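Local structure of outer membrane protein SusF (Bacteroides thetaiotaomicron, 4FE9) at residues N379-Q384 against G424-T429; T294-F299 against I414-K419; S97-A102 against I138-A143. The protein binds starch at the cell surface through its carbohydrate-binding modules, before the starch is taken into the periplasm for degradation. One frame throughout, in Å; residues are numbered along the deposited sequence.

Contact 1: N379-Q384 against G424-T429; sequences NGWDAQ and GDWWKT. With NA (sodium ion), chain I.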
loop_
_atom_site.group_PDB
_atom_site.type_symbol
_atom_site.label_atom_id
_atom_site.label_comp_id
_atom_site.label_asym_id
_atom_site.label_seq_id
_atom_site.Cartn_x
_atom_site.Cartn_y
_atom_site.Cartn_z
ATOM N N ASN A 379 7.045 27.984 -26.262
ATOM C CA ASN A 379 8.413 28.225 -25.779
ATOM C C ASN A 379 9.275 26.948 -25.845
ATOM O O ASN A 379 10.226 26.797 -25.071
ATOM C CB ASN A 379 8.417 28.766 -24.326
ATOM C CG ASN A 379 8.047 30.244 -24.238
ATOM O OD1 ASN A 379 7.623 30.856 -25.223
ATOM N ND2 ASN A 379 8.156 30.808 -23.031
ATOM N N GLY A 380 8.897 26.025 -26.726
ATOM C CA GLY A 380 9.726 24.856 -27.028
ATOM C C GLY A 380 9.837 23.923 -25.833
ATOM O O GLY A 380 8.822 23.591 -25.187
ATOM N N TRP A 381 11.064 23.486 -25.550
ATOM C CA TRP A 381 11.330 22.563 -24.450
ATOM C C TRP A 381 11.297 23.317 -23.138
ATOM O O TRP A 381 11.511 22.747 -22.070
ATOM C CB TRP A 381 12.716 21.891 -24.622
ATOM C CG TRP A 381 12.742 20.796 -25.660
ATOM C CD1 TRP A 381 13.390 20.822 -26.869
ATOM C CD2 TRP A 381 12.076 19.518 -25.589
ATOM N NE1 TRP A 381 13.184 19.638 -27.543
ATOM C CE2 TRP A 381 12.365 18.828 -26.794
ATOM C CE3 TRP A 381 11.322 18.867 -24.601
ATOM C CZ2 TRP A 381 11.938 17.515 -27.031
ATOM C CZ3 TRP A 381 10.855 17.574 -24.855
ATOM C CH2 TRP A 381 11.158 16.917 -26.067
ATOM N N ASP A 382 11.145 24.629 -23.224
ATOM C CA ASP A 382 11.380 25.471 -22.075
ATOM C C ASP A 382 10.128 25.646 -21.207
ATOM O O ASP A 382 10.220 25.840 -19.999
ATOM C CB ASP A 382 11.969 26.805 -22.498
ATOM C CG ASP A 382 13.446 26.926 -22.119
ATOM O OD1 ASP A 382 14.312 26.448 -22.898
ATOM O OD2 ASP A 382 13.723 27.315 -20.961
ATOM N N ALA A 383 8.973 25.428 -21.805
ATOM C CA ALA A 383 7.750 25.258 -21.051
ATOM C C ALA A 383 7.186 23.912 -21.394
ATOM O O ALA A 383 6.906 23.646 -22.544
ATOM C CB ALA A 383 6.753 26.350 -21.416
ATOM N N GLN A 384 7.067 23.043 -20.387
ATOM C CA GLN A 384 6.704 21.631 -20.599
ATOM C C GLN A 384 5.427 21.269 -19.868
ATOM O O GLN A 384 5.331 21.476 -18.668
ATOM C CB GLN A 384 7.836 20.702 -20.107
ATOM C CG GLN A 384 9.008 20.544 -21.073
ATOM C CD GLN A 384 10.151 19.717 -20.456
ATOM O OE1 GLN A 384 9.907 18.784 -19.688
ATOM N NE2 GLN A 384 11.383 20.101 -20.736
ATOM N N GLY A 424 9.362 15.363 -14.971
ATOM C CA GLY A 424 10.648 15.048 -15.574
ATOM C C GLY A 424 10.607 13.747 -16.382
ATOM O O GLY A 424 11.365 13.581 -17.320
ATOM N N ASP A 425 9.719 12.833 -15.987
ATOM C CA ASP A 425 9.605 11.518 -16.604
ATOM C C ASP A 425 8.396 11.430 -17.535
ATOM O O ASP A 425 7.835 10.340 -17.757
ATOM C CB ASP A 425 9.483 10.449 -15.524
ATOM C CG ASP A 425 10.807 10.209 -14.775
ATOM O OD1 ASP A 425 11.868 10.678 -15.255
ATOM O OD2 ASP A 425 10.762 9.549 -13.713
ATOM N N TRP A 426 8.041 12.559 -18.139
ATOM C CA TRP A 426 6.978 12.577 -19.151
ATOM C C TRP A 426 7.243 11.555 -20.261
ATOM O O TRP A 426 6.316 10.947 -20.771
ATOM C CB TRP A 426 6.856 13.975 -19.758
ATOM C CG TRP A 426 8.055 14.376 -20.543
ATOM C CD1 TRP A 426 9.179 14.964 -20.062
ATOM C CD2 TRP A 426 8.321 14.063 -21.921
ATOM N NE1 TRP A 426 10.120 15.096 -21.070
ATOM C CE2 TRP A 426 9.603 14.569 -22.225
ATOM C CE3 TRP A 426 7.579 13.447 -22.937
ATOM C CZ2 TRP A 426 10.186 14.435 -23.496
ATOM C CZ3 TRP A 426 8.148 13.329 -24.211
ATOM C CH2 TRP A 426 9.428 13.839 -24.481
ATOM N N TRP A 427 8.523 11.310 -20.567
ATOM C CA TRP A 427 8.872 10.463 -21.735
ATOM C C TRP A 427 8.600 8.971 -21.439
ATOM O O TRP A 427 8.729 8.135 -22.310
ATOM C CB TRP A 427 10.330 10.641 -22.088
ATOM C CG TRP A 427 11.214 10.523 -20.904
ATOM C CD1 TRP A 427 11.628 11.539 -20.090
ATOM C CD2 TRP A 427 11.762 9.329 -20.364
ATOM N NE1 TRP A 427 12.366 11.041 -19.056
ATOM C CE2 TRP A 427 12.445 9.684 -19.179
ATOM C CE3 TRP A 427 11.690 7.968 -20.728
ATOM C CZ2 TRP A 427 13.169 8.752 -18.413
ATOM C CZ3 TRP A 427 12.375 7.023 -19.927
ATOM C CH2 TRP A 427 13.075 7.424 -18.772
ATOM N N LYS A 428 8.332 8.644 -20.179
ATOM C CA LYS A 428 7.945 7.265 -19.836
ATOM C C LYS A 428 6.593 6.853 -20.416
ATOM O O LYS A 428 6.240 5.675 -20.415
ATOM C CB LYS A 428 7.995 7.057 -18.332
ATOM C CG LYS A 428 9.464 7.013 -17.810
ATOM C CD LYS A 428 9.551 6.967 -16.276
ATOM C CE LYS A 428 10.996 6.877 -15.853
ATOM N NZ LYS A 428 11.139 6.346 -14.518
ATOM N N THR A 429 5.805 7.841 -20.819
ATOM C CA THR A 429 4.505 7.593 -21.401
ATOM C C THR A 429 4.333 8.471 -22.626
ATOM O O THR A 429 3.486 9.379 -22.665
ATOM C CB THR A 429 3.321 7.843 -20.359
ATOM O OG1 THR A 429 3.392 9.181 -19.855
ATOM C CG2 THR A 429 3.424 6.857 -19.164
HETATM NA NA NA I . 6.245 23.749 -24.613
#

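Contact 2: T294-F299 against I414-K419; sequences TFWGIF and ICVNPK. With EDO (1,2-ethanediol), chain F.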
loop_
_atom_site.group_PDB
_atom_site.type_symbol
_atom_site.label_atom_id
_atom_site.label_comp_id
_atom_site.label_asym_id
_atom_site.label_seq_id
_atom_site.Cartn_x
_atom_site.Cartn_y
_atom_site.Cartn_z
ATOM N N THR A 294 3.123 -1.524 -14.343
ATOM C CA THR A 294 2.307 -0.340 -14.492
ATOM C C THR A 294 2.006 -0.001 -15.940
ATOM O O THR A 294 2.885 -0.126 -16.824
ATOM C CB THR A 294 2.921 0.856 -13.785
ATOM O OG1 THR A 294 4.099 1.278 -14.481
ATOM C CG2 THR A 294 3.288 0.485 -12.373
ATOM N N PHE A 295 0.767 0.445 -16.188
ATOM C CA PHE A 295 0.196 0.505 -17.545
ATOM C C PHE A 295 -0.755 1.677 -17.622
ATOM O O PHE A 295 -1.206 2.181 -16.587
ATOM C CB PHE A 295 -0.584 -0.781 -17.881
ATOM C CG PHE A 295 0.220 -2.006 -17.787
ATOM C CD1 PHE A 295 0.883 -2.498 -18.893
ATOM C CD2 PHE A 295 0.263 -2.730 -16.612
ATOM C CE1 PHE A 295 1.673 -3.639 -18.794
ATOM C CE2 PHE A 295 1.021 -3.892 -16.511
ATOM C CZ PHE A 295 1.742 -4.334 -17.595
ATOM N N TRP A 296 -1.046 2.122 -18.833
ATOM C CA TRP A 296 -1.983 3.207 -19.052
ATOM C C TRP A 296 -2.673 3.095 -20.416
ATOM O O TRP A 296 -2.264 2.292 -21.289
ATOM C CB TRP A 296 -1.310 4.576 -18.885
ATOM C CG TRP A 296 -0.290 4.913 -19.994
ATOM C CD1 TRP A 296 1.003 4.455 -20.092
ATOM C CD2 TRP A 296 -0.558 5.615 -21.219
ATOM N NE1 TRP A 296 1.555 4.828 -21.310
ATOM C CE2 TRP A 296 0.635 5.589 -21.990
ATOM C CE3 TRP A 296 -1.710 6.185 -21.777
ATOM C CZ2 TRP A 296 0.732 6.210 -23.211
ATOM C CZ3 TRP A 296 -1.599 6.861 -22.970
ATOM C CH2 TRP A 296 -0.388 6.882 -23.676
ATOM N N GLY A 297 -3.822 3.758 -20.535
ATOM C CA GLY A 297 -4.485 3.874 -21.809
ATOM C C GLY A 297 -5.409 5.058 -21.799
ATOM O O GLY A 297 -5.799 5.540 -20.733
ATOM N N ILE A 298 -5.761 5.541 -22.975
ATOM C CA ILE A 298 -6.851 6.518 -23.081
ATOM C C ILE A 298 -8.061 5.919 -23.753
ATOM O O ILE A 298 -7.934 5.228 -24.770
ATOM C CB ILE A 298 -6.412 7.772 -23.783
ATOM C CG1 ILE A 298 -5.579 8.618 -22.829
ATOM C CG2 ILE A 298 -7.645 8.581 -24.286
ATOM C CD1 ILE A 298 -4.860 9.770 -23.477
ATOM N N PHE A 299 -9.174 5.911 -23.018
ATOM C CA PHE A 299 -10.327 5.105 -23.383
ATOM C C PHE A 299 -11.602 5.938 -23.223
ATOM O O PHE A 299 -11.616 6.935 -22.487
ATOM C CB PHE A 299 -10.438 3.854 -22.510
ATOM C CG PHE A 299 -9.309 2.881 -22.681
ATOM C CD1 PHE A 299 -9.185 2.124 -23.857
ATOM C CD2 PHE A 299 -8.429 2.640 -21.633
ATOM C CE1 PHE A 299 -8.142 1.221 -24.016
ATOM C CE2 PHE A 299 -7.377 1.726 -21.780
ATOM C CZ PHE A 299 -7.281 0.962 -22.943
ATOM N N ILE A 414 4.901 13.823 -28.395
ATOM C CA ILE A 414 3.577 13.827 -27.742
ATOM C C ILE A 414 3.660 12.939 -26.484
ATOM O O ILE A 414 4.328 11.871 -26.500
ATOM C CB ILE A 414 2.492 13.234 -28.668
ATOM C CG1 ILE A 414 2.727 13.665 -30.127
ATOM C CG2 ILE A 414 1.068 13.639 -28.183
ATOM C CD1 ILE A 414 1.961 12.816 -31.135
ATOM N N CYS A 415 2.984 13.355 -25.407
ATOM C CA CYS A 415 2.859 12.502 -24.231
ATOM C C CYS A 415 1.536 12.671 -23.454
ATOM O O CYS A 415 0.725 13.576 -23.744
ATOM C CB CYS A 415 4.049 12.693 -23.289
ATOM S SG CYS A 415 4.017 14.275 -22.393
ATOM N N VAL A 416 1.289 11.723 -22.553
ATOM C CA VAL A 416 0.530 11.982 -21.326
ATOM C C VAL A 416 1.498 12.026 -20.153
ATOM O O VAL A 416 2.700 11.839 -20.336
ATOM C CB VAL A 416 -0.504 10.878 -21.077
ATOM C CG1 VAL A 416 -1.508 10.813 -22.239
ATOM C CG2 VAL A 416 0.199 9.535 -20.913
ATOM N N ASN A 417 0.996 12.373 -18.972
ATOM C CA ASN A 417 1.787 12.305 -17.753
ATOM C C ASN A 417 0.873 12.015 -16.550
ATOM O O ASN A 417 0.322 12.921 -15.971
ATOM C CB ASN A 417 2.531 13.635 -17.523
ATOM C CG ASN A 417 3.394 13.628 -16.232
ATOM O OD1 ASN A 417 3.255 14.512 -15.364
ATOM N ND2 ASN A 417 4.344 12.665 -16.146
ATOM N N PRO A 418 0.758 10.740 -16.154
ATOM C CA PRO A 418 -0.057 10.395 -14.964
ATOM C C PRO A 418 0.431 11.048 -13.662
ATOM O O PRO A 418 1.605 11.406 -13.533
ATOM C CB PRO A 418 0.061 8.862 -14.881
ATOM C CG PRO A 418 0.599 8.438 -16.283
ATOM C CD PRO A 418 1.464 9.570 -16.706
ATOM N N LYS A 419 -0.482 11.204 -12.704
ATOM C CA LYS A 419 -0.129 11.743 -11.383
ATOM C C LYS A 419 1.087 11.065 -10.837
ATOM O O LYS A 419 1.937 11.713 -10.233
ATOM C CB LYS A 419 -1.297 11.562 -10.382
ATOM C CG LYS A 419 -2.241 12.757 -10.302
ATOM C CD LYS A 419 -2.271 13.534 -11.641
ATOM C CE LYS A 419 -3.186 14.788 -11.577
ATOM N NZ LYS A 419 -3.311 15.444 -12.932
HETATM C C1 EDO F . -5.073 3.304 -25.816
HETATM O O1 EDO F . -4.561 4.503 -25.221
HETATM C C2 EDO F . -4.313 2.144 -25.221
HETATM O O2 EDO F . -4.745 0.937 -25.851
#

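Contact 3: S97-A102 against I138-A143; sequences SVTQEA and ITLQPA. With EDO (1,2-ethanediol), chain D.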
loop_
_atom_site.group_PDB
_atom_site.type_symbol
_atom_site.label_atom_id
_atom_site.label_comp_id
_atom_site.label_asym_id
_atom_site.label_seq_id
_atom_site.Cartn_x
_atom_site.Cartn_y
_atom_site.Cartn_z
ATOM N N SER A 97 2.821 -6.292 24.980
ATOM C CA SER A 97 2.520 -7.002 23.722
ATOM C C SER A 97 1.247 -6.503 23.059
ATOM O O SER A 97 1.181 -6.324 21.843
ATOM C CB SER A 97 2.411 -8.521 23.977
ATOM O OG SER A 97 3.690 -9.076 24.186
ATOM N N VAL A 98 0.197 -6.363 23.837
ATOM C CA VAL A 98 -1.059 -5.980 23.251
ATOM C C VAL A 98 -0.996 -4.523 22.741
ATOM O O VAL A 98 -1.601 -4.182 21.719
ATOM C CB VAL A 98 -2.234 -6.209 24.263
ATOM C CG1 VAL A 98 -3.459 -5.507 23.803
ATOM C CG2 VAL A 98 -2.511 -7.721 24.397
ATOM N N THR A 99 -0.240 -3.672 23.448
ATOM C CA THR A 99 -0.101 -2.272 23.061
ATOM C C THR A 99 0.610 -2.185 21.686
ATOM O O THR A 99 0.193 -1.421 20.792
ATOM C CB THR A 99 0.740 -1.452 24.139
ATOM O OG1 THR A 99 0.020 -1.401 25.380
ATOM C CG2 THR A 99 0.963 0.001 23.651
ATOM N N GLN A 100 1.612 -3.044 21.492
ATOM C CA GLN A 100 2.439 -2.962 20.284
ATOM C C GLN A 100 1.668 -3.515 19.078
ATOM O O GLN A 100 1.611 -2.887 18.067
ATOM C CB GLN A 100 3.782 -3.684 20.510
ATOM C CG GLN A 100 4.669 -3.018 21.611
ATOM C CD GLN A 100 6.046 -3.676 21.747
ATOM O OE1 GLN A 100 6.631 -4.069 20.771
ATOM N NE2 GLN A 100 6.583 -3.702 22.964
ATOM N N GLU A 101 0.873 -4.544 19.307
ATOM C CA GLU A 101 -0.097 -5.008 18.298
ATOM C C GLU A 101 -1.149 -3.979 17.914
ATOM O O GLU A 101 -1.302 -3.662 16.738
ATOM C CB GLU A 101 -0.772 -6.295 18.743
ATOM C CG GLU A 101 0.190 -7.431 18.841
ATOM C CD GLU A 101 0.536 -8.024 17.462
ATOM O OE1 GLU A 101 -0.044 -7.566 16.427
ATOM O OE2 GLU A 101 1.380 -8.960 17.420
ATOM N N ALA A 102 -1.807 -3.391 18.906
ATOM C CA ALA A 102 -2.789 -2.351 18.636
ATOM C C ALA A 102 -2.249 -1.288 17.709
ATOM O O ALA A 102 -2.991 -0.762 16.887
ATOM C CB ALA A 102 -3.271 -1.720 19.919
ATOM N N ILE A 138 -5.233 4.623 30.269
ATOM C CA ILE A 138 -3.874 4.662 30.737
ATOM C C ILE A 138 -2.950 4.804 29.512
ATOM O O ILE A 138 -3.425 4.840 28.349
ATOM C CB ILE A 138 -3.501 3.370 31.515
ATOM C CG1 ILE A 138 -3.530 2.174 30.574
ATOM C CG2 ILE A 138 -4.490 3.126 32.719
ATOM C CD1 ILE A 138 -2.812 0.995 31.126
ATOM N N THR A 139 -1.668 4.994 29.774
ATOM C CA THR A 139 -0.678 4.986 28.708
ATOM C C THR A 139 0.499 4.104 29.046
ATOM O O THR A 139 0.699 3.736 30.214
ATOM C CB THR A 139 -0.156 6.364 28.451
ATOM O OG1 THR A 139 0.658 6.778 29.566
ATOM C CG2 THR A 139 -1.329 7.344 28.225
ATOM N N LEU A 140 1.169 3.626 27.995
ATOM C CA LEU A 140 2.299 2.743 28.145
ATOM C C LEU A 140 3.312 3.098 27.050
ATOM O O LEU A 140 2.937 3.346 25.893
ATOM C CB LEU A 140 1.868 1.264 28.003
ATOM C CG LEU A 140 2.956 0.179 28.091
ATOM C CD1 LEU A 140 2.473 -1.104 28.803
ATOM C CD2 LEU A 140 3.509 -0.170 26.706
ATOM N N GLN A 141 4.572 3.144 27.421
ATOM C CA GLN A 141 5.625 3.420 26.459
ATOM C C GLN A 141 6.501 2.203 26.318
ATOM O O GLN A 141 7.214 1.825 27.260
ATOM C CB GLN A 141 6.477 4.602 26.936
ATOM C CG GLN A 141 7.648 4.948 25.966
ATOM C CD GLN A 141 8.633 5.919 26.589
ATOM O OE1 GLN A 141 8.336 6.548 27.582
ATOM N NE2 GLN A 141 9.816 5.983 26.047
ATOM N N PRO A 142 6.505 1.607 25.127
ATOM C CA PRO A 142 7.339 0.434 24.919
ATOM C C PRO A 142 8.801 0.781 25.105
ATOM O O PRO A 142 9.143 1.956 25.148
ATOM C CB PRO A 142 7.064 0.060 23.460
ATOM C CG PRO A 142 5.701 0.577 23.188
ATOM C CD PRO A 142 5.603 1.861 23.989
ATOM N N ALA A 143 9.626 -0.233 25.322
ATOM C CA ALA A 143 11.031 -0.038 25.668
ATOM C C ALA A 143 11.775 0.556 24.469
ATOM O O ALA A 143 11.252 0.591 23.339
ATOM C CB ALA A 143 11.658 -1.323 26.062
HETATM C C1 EDO D . 12.303 7.327 28.416
HETATM O O1 EDO D . 12.660 7.314 27.020
HETATM C C2 EDO D . 12.510 5.935 28.993
HETATM O O2 EDO D . 13.744 5.365 28.490
#

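Contact 1: N379-Q384 against G424-T429
Trp381 and Trp426 meet through the benzo ends of their indoles. In Trp381, CB points neither toward 424-429 nor away from it. CG lies anti to the carbonyl carbon (chi1 -77°), and the indole extends from CB until its CZ3-CH2 edge reaches Trp426, the two side chains crossing at about a right angle. CZ3 lies 3.5 Å from Trp426 CZ2, and CH2 lies 3.7 Å from the same atom. Trp426 CZ2 and CH2 sit at the edge of the Trp381 ring, near its plane. The two planes are inclined at 41°, with six-membered centroids 5.7 Å apart, so the pair is oblique, neither a stack nor a T-shape. Met373 of strand 371-374 and Arg413 of strand 410-415 touch both indoles.

Gln384 adds the second touch. Its OE1 stands 3.9 Å from CD1 of Trp426, a van der Waals approach, with amide and ring planes 70° apart. The other end of the amide is held within its own segment. Gln384 NE2 donates to Trp381 O at 3.0 Å. Trp381 O lies close to the plane of the Gln384 amide, which should limit its rotation. Trp427 CB lies over the centre of one face of the Trp426 ring.

The sodium ion is bound by Gly380 O at 2.6 Å and by Ala383 O at 2.2 Å. Ser377, Tyr378 and Asp389 complete the site. The arrangement is a loop-to-loop aromatic contact in the third carbohydrate-binding module, where a sodium-binding loop packs against a short 3-10 turn.

Contact 2: T294-F299 against I414-K419
Val416 reaches two partners: its CG2 meets Trp296 and its CG1 meets mainly Ile298. No hydrogen bond crosses between the segments, and all three residues are buried.

The first interaction is CH-pi. Val416 CG2 sits over the face of the six-membered ring of Trp296, 3.7 Å from its centroid and only 6° off the ring normal. Its distances to the six ring carbons are therefore nearly equal. Trp296 CG stands between the backbone N and the carbonyl carbon (chi1 69°), and the side chain comes from the opposite direction to Val416. Thr429, Val286 and Phe431 also touch this indole. Without the indole, as with an alanine here, Val416 CG2 would probably lose the face it rests on and a gap would open.

The second interaction is aliphatic packing. Val416 CG1 lies 3.7 Å from Ile298 CD1, and the two side chains run past each other in opposite senses. CG1 also comes within 4.0 Å of Trp296 CZ3.

The polar contacts described here use backbone groups of the two segments. Ile298 N donates to O1 of a 1,2-ethanediol, probably from the crystallisation liquor, at 2.7 Å and almost straight (172°). Ala284 O and Tyr440 OH also bind this diol. Lys419 N bonds to Glu366, a further link from 414-419 to the second module.

Strand 294-301 belongs to the antiparallel sheet of the second carbohydrate-binding module, while 414-419 continues from strand 410-415 of the third. Leu351 and Tyr353 of strand 348-357 also touch Val416 and Pro418, respectively. The arrangement is a buried apolar interface between two consecutive beta modules, formed by a sheet face and the segment leaving a strand.

Contact 3: S97-A102 against I138-A143
With chi1 at 178°, the Leu140 side chain is directed from the strand toward Thr99 on the helix. Thr99 has chi1 -65°, which sets OG1 beside its own backbone N and CG2 anti to it. Leu140 CD2 is the branch that touches. It lies 3.9 Å from Thr99 OG1 and 4.0 Å from Thr99 CG2, so one methyl meets both branches of the threonine. The two side chains cross obliquely. The hydroxyl is not left without a mate here: Thr99 OG1 bonds to Leu95 O, one turn back in the helix. Leu95 and Asp96 also touch Leu140, while Arg111 and Leu113 of strand 111-122 touch Thr99.

The second pair is Gln100 and Pro142. The glutamine chain is extended beyond CG and runs past the proline ring in the opposite direction. Its CG passes 4.1 Å from Pro142 CG, and its NE2 comes 3.8 Å from Pro142 CB. These are van der Waals contacts. Both ends of the buried amide have polar partners: NE2 bonds to Asp96 OD1 and OE1 accepts from Arg106 NE. Together these bonds should fix the rotation of the amide against the proline. Pro142 O is bonded to Ser108 OG.

No hydrogen bond joins the two segments, and contact is made by side chains alone. The arrangement is helix-on-strand packing in the N-terminal domain: the short helix 92-102 lies against the end of strand 128-141 and the proline that follows it, within a beta-rich, Ig-like fold.

Contacts 1 and 2 are neighbours, with centres 14 Å apart, and they touch. Thr429 O of contact 1 lies 3.2 Å from Val416 N of contact 2, a probable hydrogen bond. Thr429 CG2 packs 3.5 Å from Trp296 NE1, and Trp426 CE3 lies 3.6 Å from Cys415 CB. Thus the loop contact inside the third module adjoins the interface with the second. Contact 3 stands apart in the N-terminal domain, its centre about 50 Å from that of contact 1 and about 45 Å from that of contact 2. None of the three includes a residue of the glycan pockets; contact 1 alone contributes to the sodium site.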